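Local coordinates for lipase-esterase related protein (Clostridium acetobutylicum, PDB 3E0X) that probably acts as a hydrolase of the alpha/beta hydrolase fold, although its natural substrate is not known, and binds ortho-xylene in the crystal, at residues S25-N28 / L29-G33; G95-V98 / L99-L103; Y141-E144 / C145-G148; D182-K185 / N186-I189; K235-A238 / E239-N243. All coordinates share one frame; numbering follows the deposited sequence.

Interaction 1: S25-N28 / L29-G33; sequences SGCN and LKIFG. With OXE (ortho-xylene), chain C.
The amide of Asn28 is met at its edge by the backbone of Lys30: in the conformer given, Lys30 N approaches Asn28 OD1 at 3.1 Å, in the carbonyl plane and on a lone pair, although the N-H is bent. With CG swung between backbone N and carbonyl carbon (chi1 46°), the amide bends forward over the following residues and OD1 reaches that N-H, an Asx turn. In the same conformer Asn28 ND2 donates to Glu162 and to the carbonyl of Thr160. The Phe32 ring carries Ile31 CG2 on one face, shifted toward the rim, and meets Phe21 edge-to-face. Ortho-xylene is the third flat group. Ser25 O lies to one side of its plane, 3.1 Å from methyl carbon C2', whereas Cys27 SG approaches the same C2' near the ring plane at 3.4 Å.

After Asn28 the backbone coils into a short 3-10 turn. Ile31 N reaches Asn28 O at 3.2 Å almost straight (172°), yet from above the carbonyl plane. Ile31 CG2 packs against Cys27 SG at 4.1 Å, joining the turn to the pocket wall. The loop follows strand 18-22, and Ser25 N is hydrogen-bonded to Ser92 OG of a probable nucleophile elbow, consistent with the place where relatives build the oxyanion hole.

The bond from Ile31 N to Asn28 O thus fixes the turn, and the Asn28 side chain adds to it in one conformer. This probably steadies the polypeptide that presents Ser25 and Cys27 to an apolar ligand.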
# COMPACT_ATOMS: atom_id res chain seq x y z
N SER A 25 5.13 -1.33 -4.35
CA SER A 25 6.18 -1.93 -5.14
C SER A 25 7.36 -1.00 -5.30
O SER A 25 7.19 0.17 -5.68
CB SER A 25 5.64 -2.22 -6.53
OG SER A 25 4.51 -3.05 -6.42
N GLY A 26 8.55 -1.50 -4.98
CA GLY A 26 9.77 -0.77 -5.31
C GLY A 26 9.97 0.50 -4.49
O GLY A 26 10.83 1.33 -4.82
N CYS A 27 9.17 0.68 -3.45
CA CYS A 27 9.38 1.85 -2.59
C CYS A 27 9.53 1.44 -1.14
O CYS A 27 9.92 0.33 -0.88
CB CYS A 27 8.37 2.96 -2.84
SG CYS A 27 6.67 2.49 -2.68
N ASN A 28 9.31 2.37 -0.23
CA ASN A 28 9.52 2.14 1.19
C ASN A 28 8.62 3.11 1.96
O ASN A 28 7.81 3.80 1.36
CB ASN A 28 11.00 2.37 1.52
CG ASN A 28 11.53 3.62 0.88
OD1 ASN A 28 11.06 4.73 1.18
ND2 ASN A 28 12.50 3.46 -0.01
N LEU A 29 8.76 3.16 3.29
CA LEU A 29 7.81 3.97 4.07
C LEU A 29 7.90 5.47 3.74
O LEU A 29 6.99 6.23 4.05
CB LEU A 29 8.02 3.75 5.59
CG LEU A 29 9.38 4.15 6.16
CD1 LEU A 29 9.46 5.65 6.49
CD2 LEU A 29 9.69 3.35 7.44
N LYS A 30 9.01 5.89 3.12
CA LYS A 30 9.22 7.29 2.75
C LYS A 30 8.14 7.83 1.81
O LYS A 30 7.92 9.05 1.72
CB LYS A 30 10.61 7.48 2.12
CG LYS A 30 11.79 7.13 3.05
CD LYS A 30 13.17 7.16 2.34
CE LYS A 30 13.26 6.19 1.15
NZ LYS A 30 14.49 6.29 0.27
N ILE A 31 7.47 6.93 1.08
CA ILE A 31 6.49 7.33 0.09
C ILE A 31 5.27 7.99 0.73
O ILE A 31 4.51 8.71 0.06
CB ILE A 31 6.06 6.11 -0.80
CG1 ILE A 31 5.46 6.60 -2.14
CG2 ILE A 31 5.09 5.15 -0.04
CD1 ILE A 31 6.43 7.33 -3.05
N PHE A 32 5.08 7.73 2.04
CA PHE A 32 3.96 8.31 2.81
C PHE A 32 4.27 9.68 3.42
O PHE A 32 3.48 10.17 4.21
CB PHE A 32 3.55 7.31 3.89
CG PHE A 32 2.86 6.07 3.37
CD1 PHE A 32 1.61 6.17 2.77
CD2 PHE A 32 3.46 4.82 3.48
CE1 PHE A 32 0.94 5.02 2.31
CE2 PHE A 32 2.80 3.68 3.04
CZ PHE A 32 1.54 3.79 2.43
N GLY A 33 5.38 10.29 3.02
CA GLY A 33 5.85 11.51 3.66
C GLY A 33 4.88 12.67 3.61
O GLY A 33 4.85 13.49 4.53
C1 OXE C . 4.47 1.75 -7.90
C2 OXE C . 4.99 2.39 -6.68
C3 OXE C . 5.86 3.48 -6.78
C4 OXE C . 6.20 3.95 -8.05
C5 OXE C . 5.72 3.34 -9.21
C6 OXE C . 4.84 2.25 -9.15
C1' OXE C . 3.51 0.59 -7.76
C2' OXE C . 4.60 1.86 -5.33

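Interaction 2: G95-V98 / L99-L103; sequences GAIV and LGVAL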
# COMPACT_ATOMS: atom_id res chain seq x y z
N GLY A 95 -1.73 -2.40 -0.99
CA GLY A 95 -3.20 -2.56 -1.02
C GLY A 95 -3.55 -4.04 -0.99
O GLY A 95 -4.39 -4.48 -0.20
N ALA A 96 -2.92 -4.82 -1.87
CA ALA A 96 -3.15 -6.26 -1.88
C ALA A 96 -2.71 -6.85 -0.54
O ALA A 96 -3.38 -7.72 0.01
CB ALA A 96 -2.41 -6.92 -3.04
N ILE A 97 -1.59 -6.38 0.00
CA ILE A 97 -1.07 -6.94 1.26
C ILE A 97 -2.08 -6.73 2.40
O ILE A 97 -2.36 -7.67 3.17
CB ILE A 97 0.32 -6.34 1.62
CG1 ILE A 97 1.35 -6.80 0.59
CG2 ILE A 97 0.72 -6.74 3.03
CD1 ILE A 97 2.63 -5.98 0.64
N VAL A 98 -2.63 -5.51 2.50
CA VAL A 98 -3.53 -5.25 3.64
C VAL A 98 -4.86 -5.99 3.49
O VAL A 98 -5.46 -6.39 4.50
CB VAL A 98 -3.71 -3.75 3.99
CG1 VAL A 98 -2.35 -3.15 4.34
CG2 VAL A 98 -4.37 -2.98 2.81
N LEU A 99 -5.31 -6.21 2.25
CA LEU A 99 -6.46 -7.08 2.04
C LEU A 99 -6.13 -8.51 2.50
O LEU A 99 -6.96 -9.19 3.15
CB LEU A 99 -6.86 -7.04 0.57
CG LEU A 99 -7.41 -5.69 0.09
CD1 LEU A 99 -7.48 -5.66 -1.45
CD2 LEU A 99 -8.78 -5.39 0.72
N GLY A 100 -4.93 -8.98 2.19
CA GLY A 100 -4.52 -10.32 2.64
C GLY A 100 -4.44 -10.41 4.16
O GLY A 100 -4.79 -11.43 4.77
N VAL A 101 -3.96 -9.34 4.80
CA VAL A 101 -3.90 -9.31 6.28
C VAL A 101 -5.30 -9.32 6.89
O VAL A 101 -5.54 -10.01 7.90
CB VAL A 101 -3.06 -8.12 6.80
CG1 VAL A 101 -3.07 -8.11 8.33
CG2 VAL A 101 -1.64 -8.29 6.30
N ALA A 102 -6.23 -8.60 6.27
CA ALA A 102 -7.61 -8.63 6.75
C ALA A 102 -8.11 -10.08 6.80
O ALA A 102 -8.82 -10.46 7.73
CB ALA A 102 -8.50 -7.80 5.83
N LEU A 103 -7.72 -10.89 5.81
CA LEU A 103 -8.17 -12.30 5.74
C LEU A 103 -7.55 -13.18 6.83
O LEU A 103 -8.04 -14.29 7.06
CB LEU A 103 -7.87 -12.87 4.36
CG LEU A 103 -8.78 -12.26 3.29
CD1 LEU A 103 -8.23 -12.47 1.89
CD2 LEU A 103 -10.20 -12.87 3.43
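Leu99 N donates to Gly95 O at 3.1 Å, the first of four backbone hydrogen bonds that join the two segments. Gly100 N follows to Ala96 O at 3.0 Å, Val101 N to Ile97 O at 2.8 Å and Ala102 N to Val98 O at 2.9 Å. Every one of them spans four residues, the spacing of an alpha-helix, which runs unbroken through Ala102.

The second kind of contact is packing of side-chain carbons on carbonyl oxygens one turn back. Leu99 CG rests 3.3 Å from Gly95 O. Val101 places CG1 opposite its own backbone N (chi1 178°), which turns CG2 back toward the preceding turn, where it lies 3.3 Å from Ile97 O.

Apolar side chains supply the third kind. Ile97 CG2 and Val101 CG2 meet at 4.3 Å, methyl to methyl, along one flank of the helix. That flank faces helix 63-76, where Ile97 touches Val63, Tyr66 and Val70, and Val101 touches Ile74. Val98 and Ala102 instead settle on Val112 of strand 109-115, with Val98 also reaching Leu88.

Buried on several sides, the helix is the connecting element of the beta-alpha-beta unit formed by strand 86-91, helix 93-102 and strand 109-115. Its first residues overlap a GxSxG pattern (Gly90, Ser92, Gly94) that probably forms the nucleophile elbow, the sharp strand-to-helix turn characteristic of the alpha/beta hydrolase fold.

Interaction 3: Y141-E144 / C145-G148; sequences YLLE and CIGG. With OXE (ortho-xylene), chain C.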
# COMPACT_ATOMS: atom_id res chain seq x y z
N TYR A 141 7.75 4.37 -18.66
CA TYR A 141 6.39 3.94 -18.34
C TYR A 141 6.10 4.21 -16.87
O TYR A 141 5.00 4.67 -16.55
CB TYR A 141 6.18 2.45 -18.66
CG TYR A 141 4.75 2.03 -18.46
CD1 TYR A 141 3.79 2.41 -19.38
CD2 TYR A 141 4.35 1.25 -17.37
CE1 TYR A 141 2.47 2.05 -19.25
CE2 TYR A 141 3.00 0.87 -17.20
CZ TYR A 141 2.08 1.28 -18.15
OH TYR A 141 0.75 0.92 -18.02
N LEU A 142 7.07 3.98 -15.99
CA LEU A 142 6.85 4.26 -14.57
C LEU A 142 6.50 5.74 -14.37
O LEU A 142 5.56 6.09 -13.65
CB LEU A 142 8.09 3.88 -13.78
CG LEU A 142 7.94 3.89 -12.27
CD1 LEU A 142 6.79 2.98 -11.86
CD2 LEU A 142 9.23 3.43 -11.66
N LEU A 143 7.25 6.62 -15.04
CA LEU A 143 7.00 8.04 -14.91
C LEU A 143 5.60 8.37 -15.44
O LEU A 143 4.91 9.24 -14.89
CB LEU A 143 8.09 8.84 -15.63
CG LEU A 143 9.41 8.94 -14.86
CD1 LEU A 143 10.52 9.41 -15.79
CD2 LEU A 143 9.25 9.91 -13.69
N GLU A 144 5.19 7.72 -16.53
CA GLU A 144 3.87 7.98 -17.08
C GLU A 144 2.80 7.59 -16.05
O GLU A 144 1.80 8.31 -15.85
CB GLU A 144 3.67 7.22 -18.40
CG GLU A 144 2.38 7.56 -19.11
CD GLU A 144 2.20 6.79 -20.41
OE1 GLU A 144 3.09 5.97 -20.78
OE2 GLU A 144 1.16 7.02 -21.07
N CYS A 145 3.05 6.48 -15.36
CA CYS A 145 2.07 5.97 -14.39
C CYS A 145 1.91 6.89 -13.19
O CYS A 145 0.83 7.00 -12.61
CB CYS A 145 2.44 4.57 -13.91
SG CYS A 145 2.20 3.31 -15.19
N ILE A 146 2.98 7.55 -12.79
CA ILE A 146 2.89 8.44 -11.63
C ILE A 146 2.49 9.85 -12.03
O ILE A 146 2.26 10.69 -11.16
CB ILE A 146 4.17 8.45 -10.74
CG1 ILE A 146 5.33 9.15 -11.47
CG2 ILE A 146 4.49 7.02 -10.27
CD1 ILE A 146 6.04 10.22 -10.66
N GLY A 147 2.40 10.13 -13.33
CA GLY A 147 2.01 11.43 -13.84
C GLY A 147 3.16 12.40 -14.04
O GLY A 147 2.94 13.62 -14.14
N GLY A 148 4.37 11.86 -14.16
CA GLY A 148 5.55 12.68 -14.41
C GLY A 148 6.05 13.36 -13.16
O GLY A 148 5.45 13.24 -12.09
C1 OXE C . 4.47 1.75 -7.90
C2 OXE C . 4.99 2.39 -6.68
C3 OXE C . 5.86 3.48 -6.78
C4 OXE C . 6.20 3.95 -8.05
C5 OXE C . 5.72 3.34 -9.21
C6 OXE C . 4.84 2.25 -9.15
C1' OXE C . 3.51 0.59 -7.76
C2' OXE C . 4.60 1.86 -5.33
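Leu143 O accepts a sound bond from Gly148 N, five residues on, at 2.8 Å, and a weak one from Ile146 N, three residues on. Ile146 N also donates to Leu142 O, so its hydrogen is shared. A little farther on, Gly147 N reaches Glu144 O at 3.2 Å, coming in well above the carbonyl plane. Gly147 has turned to positive phi (89°), and the paired bonds reaching back into the last turn make a Schellman motif that ends helix 139-146.

One turn earlier, Cys145 N donates to Tyr141 O at 2.9 Å. The side chains of this pair meet as well: Cys145 SG lies over a face of the Tyr141 ring, 3.7 Å from its centroid, and comes closest to CE2 at 3.3 Å. Tyr141 sends CG to the far side from its backbone N (chi1 -174°), which lays the ring alongside the helix where the sulfur can cover it. Phe128 meets the same ring with its plane inclined.

On another side of the helix, Leu142 lines the ortho-xylene pocket, though its two modelled conformers make the closest ligand distance doubtful. Ile146 CG2 approaches ligand atom C5 at 4.0 Å. Phe158 of helix 152-158 packs against Leu142, Leu143 and Ile146, and Leu143 CD2 approaches Ile146 CD1 at 4.4 Å.

Interaction 4: D182-K185 / N186-I189; sequences DNLK and NIDI
Two overlapping beta-turns, spanning Asn183 to Asn186 and Leu184 to Ile187, the second of type I, carry the chain from helix 165-177 toward strand 191-196. In the first, Asn186 N donates to Asn183 O at 2.9 Å; in the second, Ile187 N donates to Leu184 O at 3.0 Å.

The first turn is closed a second time by its side chains. Asn183 ND2 donates to Asn186 OD1 at 3.2 Å, fairly straight at 160°. Seen from the donor, OD1 lies in the amide plane of Asn183; seen from the acceptor, ND2 lies in the carbonyl plane of Asn186. The amides themselves are turned 46° against each other, so the link is a twisted one. Asn186 keeps CG opposite its carbonyl carbon (chi1 -63°), which carries OD1 back toward Asn183. Beside it, the extended Lys185 chain runs in the same direction.

Leu184 and Ile187 lie next to each other on the side of the turns that faces the rest of the protein, Leu184 CD2 and Ile187 CD1 being 4.0 Å apart. Ile187 also packs on Leu99 and Ala102, which joins this loop to helix 93-102. Asp188 has a salt bridge from OD2 to Lys105, while a water donates to Asp188 OD1 at 2.8 Å and reaches Lys185 O by a weak bond.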
# COMPACT_ATOMS: atom_id res chain seq x y z
N ASP A 182 -11.26 -13.91 -5.14
CA ASP A 182 -12.33 -14.84 -4.72
C ASP A 182 -12.35 -15.05 -3.21
O ASP A 182 -13.19 -15.78 -2.68
CB ASP A 182 -12.28 -16.15 -5.54
CG ASP A 182 -11.08 -17.02 -5.24
OD1 ASP A 182 -10.28 -16.73 -4.32
OD2 ASP A 182 -10.92 -18.05 -5.96
N ASN A 183 -11.44 -14.38 -2.49
CA ASN A 183 -11.47 -14.39 -1.03
C ASN A 183 -11.97 -13.10 -0.41
O ASN A 183 -12.20 -13.04 0.81
CB ASN A 183 -10.11 -14.75 -0.46
CG ASN A 183 -9.85 -16.23 -0.47
OD1 ASN A 183 -8.87 -16.68 -1.04
ND2 ASN A 183 -10.75 -17.00 0.14
N LEU A 184 -12.14 -12.06 -1.24
CA LEU A 184 -12.58 -10.76 -0.72
C LEU A 184 -13.89 -10.85 0.04
O LEU A 184 -14.08 -10.17 1.05
CB LEU A 184 -12.70 -9.72 -1.84
CG LEU A 184 -11.40 -9.27 -2.52
CD1 LEU A 184 -11.71 -8.38 -3.72
CD2 LEU A 184 -10.45 -8.60 -1.51
N LYS A 185 -14.79 -11.73 -0.42
CA LYS A 185 -16.08 -11.93 0.23
C LYS A 185 -15.96 -12.42 1.66
O LYS A 185 -16.94 -12.35 2.42
CB LYS A 185 -16.93 -12.91 -0.57
CG LYS A 185 -16.38 -14.33 -0.65
CD LYS A 185 -17.49 -15.31 -1.03
CE LYS A 185 -17.15 -16.70 -0.55
NZ LYS A 185 -18.32 -17.63 -0.61
N ASN A 186 -14.79 -12.93 2.02
CA ASN A 186 -14.56 -13.47 3.36
C ASN A 186 -14.04 -12.43 4.35
O ASN A 186 -13.83 -12.75 5.52
CB ASN A 186 -13.60 -14.67 3.28
CG ASN A 186 -14.18 -15.82 2.47
OD1 ASN A 186 -13.51 -16.40 1.60
ND2 ASN A 186 -15.44 -16.14 2.73
N ILE A 187 -13.82 -11.20 3.89
CA ILE A 187 -13.36 -10.15 4.80
C ILE A 187 -14.54 -9.66 5.63
O ILE A 187 -15.55 -9.20 5.06
CB ILE A 187 -12.70 -8.99 4.03
CG1 ILE A 187 -11.37 -9.46 3.42
CG2 ILE A 187 -12.48 -7.80 4.98
CD1 ILE A 187 -10.70 -8.47 2.45
N ASP A 188 -14.38 -9.71 6.95
CA ASP A 188 -15.45 -9.39 7.92
C ASP A 188 -15.53 -7.91 8.32
O ASP A 188 -16.54 -7.44 8.86
CB ASP A 188 -15.25 -10.19 9.24
CG ASP A 188 -15.33 -11.71 9.07
OD1 ASP A 188 -16.21 -12.21 8.33
OD2 ASP A 188 -14.53 -12.40 9.74
N ILE A 189 -14.43 -7.19 8.12
CA ILE A 189 -14.29 -5.80 8.59
C ILE A 189 -14.49 -4.83 7.44
O ILE A 189 -14.48 -5.24 6.27
CB ILE A 189 -12.89 -5.59 9.22
CG1 ILE A 189 -11.78 -5.99 8.25
CG2 ILE A 189 -12.79 -6.36 10.59
CD1 ILE A 189 -10.38 -5.68 8.79
O HOH W 1 -16.79 -9.46 2.77
O HOH W 2 -17.24 -12.56 5.71

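Interaction 5: K235-A238 / E239-N243; sequences KGVA and EEIKN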
# COMPACT_ATOMS: atom_id res chain seq x y z
N LYS A 235 -3.54 15.67 0.95
CA LYS A 235 -4.57 16.28 1.80
C LYS A 235 -5.94 15.66 1.50
O LYS A 235 -6.68 15.33 2.42
CB LYS A 235 -4.60 17.79 1.60
CG LYS A 235 -5.57 18.51 2.52
CD LYS A 235 -5.58 20.03 2.26
CE LYS A 235 -6.41 20.71 3.33
NZ LYS A 235 -6.67 22.16 3.07
N GLY A 236 -6.25 15.48 0.21
CA GLY A 236 -7.56 14.93 -0.15
C GLY A 236 -7.64 13.46 0.23
O GLY A 236 -8.67 12.97 0.71
N VAL A 237 -6.54 12.73 0.03
CA VAL A 237 -6.53 11.31 0.42
C VAL A 237 -6.73 11.19 1.95
O VAL A 237 -7.53 10.35 2.43
CB VAL A 237 -5.23 10.63 -0.03
CG1 VAL A 237 -5.10 9.23 0.59
CG2 VAL A 237 -5.19 10.56 -1.55
N ALA A 238 -6.03 12.02 2.71
CA ALA A 238 -6.18 11.97 4.18
C ALA A 238 -7.62 12.26 4.60
O ALA A 238 -8.11 11.62 5.52
CB ALA A 238 -5.21 12.90 4.88
N GLU A 239 -8.31 13.19 3.93
CA GLU A 239 -9.71 13.47 4.26
C GLU A 239 -10.55 12.22 4.05
O GLU A 239 -11.47 11.93 4.86
CB GLU A 239 -10.21 14.66 3.44
CG GLU A 239 -9.60 16.00 3.89
CD GLU A 239 -9.81 16.24 5.40
OE1 GLU A 239 -10.98 16.23 5.86
OE2 GLU A 239 -8.79 16.44 6.11
N GLU A 240 -10.22 11.45 3.01
CA GLU A 240 -10.98 10.25 2.67
C GLU A 240 -10.59 9.04 3.52
O GLU A 240 -11.23 7.98 3.45
CB GLU A 240 -10.80 9.93 1.19
CG GLU A 240 -11.46 10.97 0.31
CD GLU A 240 -12.98 10.94 0.36
OE1 GLU A 240 -13.57 9.85 0.59
OE2 GLU A 240 -13.58 12.00 0.12
N ILE A 241 -9.55 9.19 4.33
CA ILE A 241 -9.23 8.23 5.38
C ILE A 241 -9.96 8.64 6.66
O ILE A 241 -10.60 7.79 7.31
CB ILE A 241 -7.70 8.12 5.58
CG1 ILE A 241 -7.10 7.46 4.35
CG2 ILE A 241 -7.38 7.28 6.81
CD1 ILE A 241 -5.59 7.52 4.26
N LYS A 242 -9.89 9.92 7.02
CA LYS A 242 -10.61 10.44 8.20
C LYS A 242 -12.10 10.16 8.17
O LYS A 242 -12.72 9.91 9.23
CB LYS A 242 -10.43 11.95 8.30
CG LYS A 242 -9.03 12.37 8.57
CD LYS A 242 -8.98 13.86 8.51
CE LYS A 242 -7.58 14.31 8.53
NZ LYS A 242 -7.54 15.76 8.70
N ASN A 243 -12.71 10.26 6.99
CA ASN A 243 -14.16 10.05 6.92
C ASN A 243 -14.59 8.58 7.04
O ASN A 243 -15.78 8.29 7.11
CB ASN A 243 -14.79 10.76 5.71
CG ASN A 243 -14.38 10.18 4.40
OD1 ASN A 243 -13.69 9.17 4.34
ND2 ASN A 243 -14.78 10.83 3.31
O HOH W 3 -6.51 16.38 5.04
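Glu239 couples a salt bridge, from its OE2 to Lys242 NZ at 3.0 Å and met on the syn side, with a link back to Lys235. Glu239 N donates to Lys235 O at 3.1 Å, and a water donates to the same Lys235 O at 2.8 Å; the approach of this water to Glu239 OE2 is unusually short. The Glu239 chain folds at CG (chi2 -54°), bringing the carboxylate back over the helix to meet the extended lysine.

Glu240 has its own partners: Lys192 makes a salt bridge with OE1, and Asn243 ND2 reaches the same oxygen from above the carboxylate plane.

Along the backbone, Ala238 O accepts two bonds, from Lys242 N at 2.9 Å and from Ile241 N at 3.1 Å, the latter standing well above the carbonyl plane. Val237 CG1 touches Ile241 CD1 at 4.1 Å. Ile241 packs on Ile194 of strand 191-196 and Glu240 on Phe222 of strand 217-222, so helix 234-242 lies against the central sheet; Val237 reaches the loop residue Leu35.

Glu239 and Lys242 thus pair on the outer side, Val237 and Ile241 pack inward, and Glu240 meets Lys192 toward the sheet. The nearby lysine would probably favour the charged form of Glu239.

From the N terminus the five contacts follow one another in series; none nests in or crosses another, and each closes a single turn or a run of them. Interaction 1 shapes the loop after strand 18-22, interaction 2 the helix between strands 86-91 and 109-115, and interaction 3 the end of helix 139-146. Interactions 1 and 3, centres 16 Å apart, do not touch but both reach the ortho-xylene. Interaction 4 forms the turns before strand 191-196 and meets interaction 2 directly: Leu103 CD2 lies 3.6 Å from Ile187 CG1. Interaction 5, on helix 234-242, stands apart from the others and packs against strand 191-196, which interaction 4 leads into.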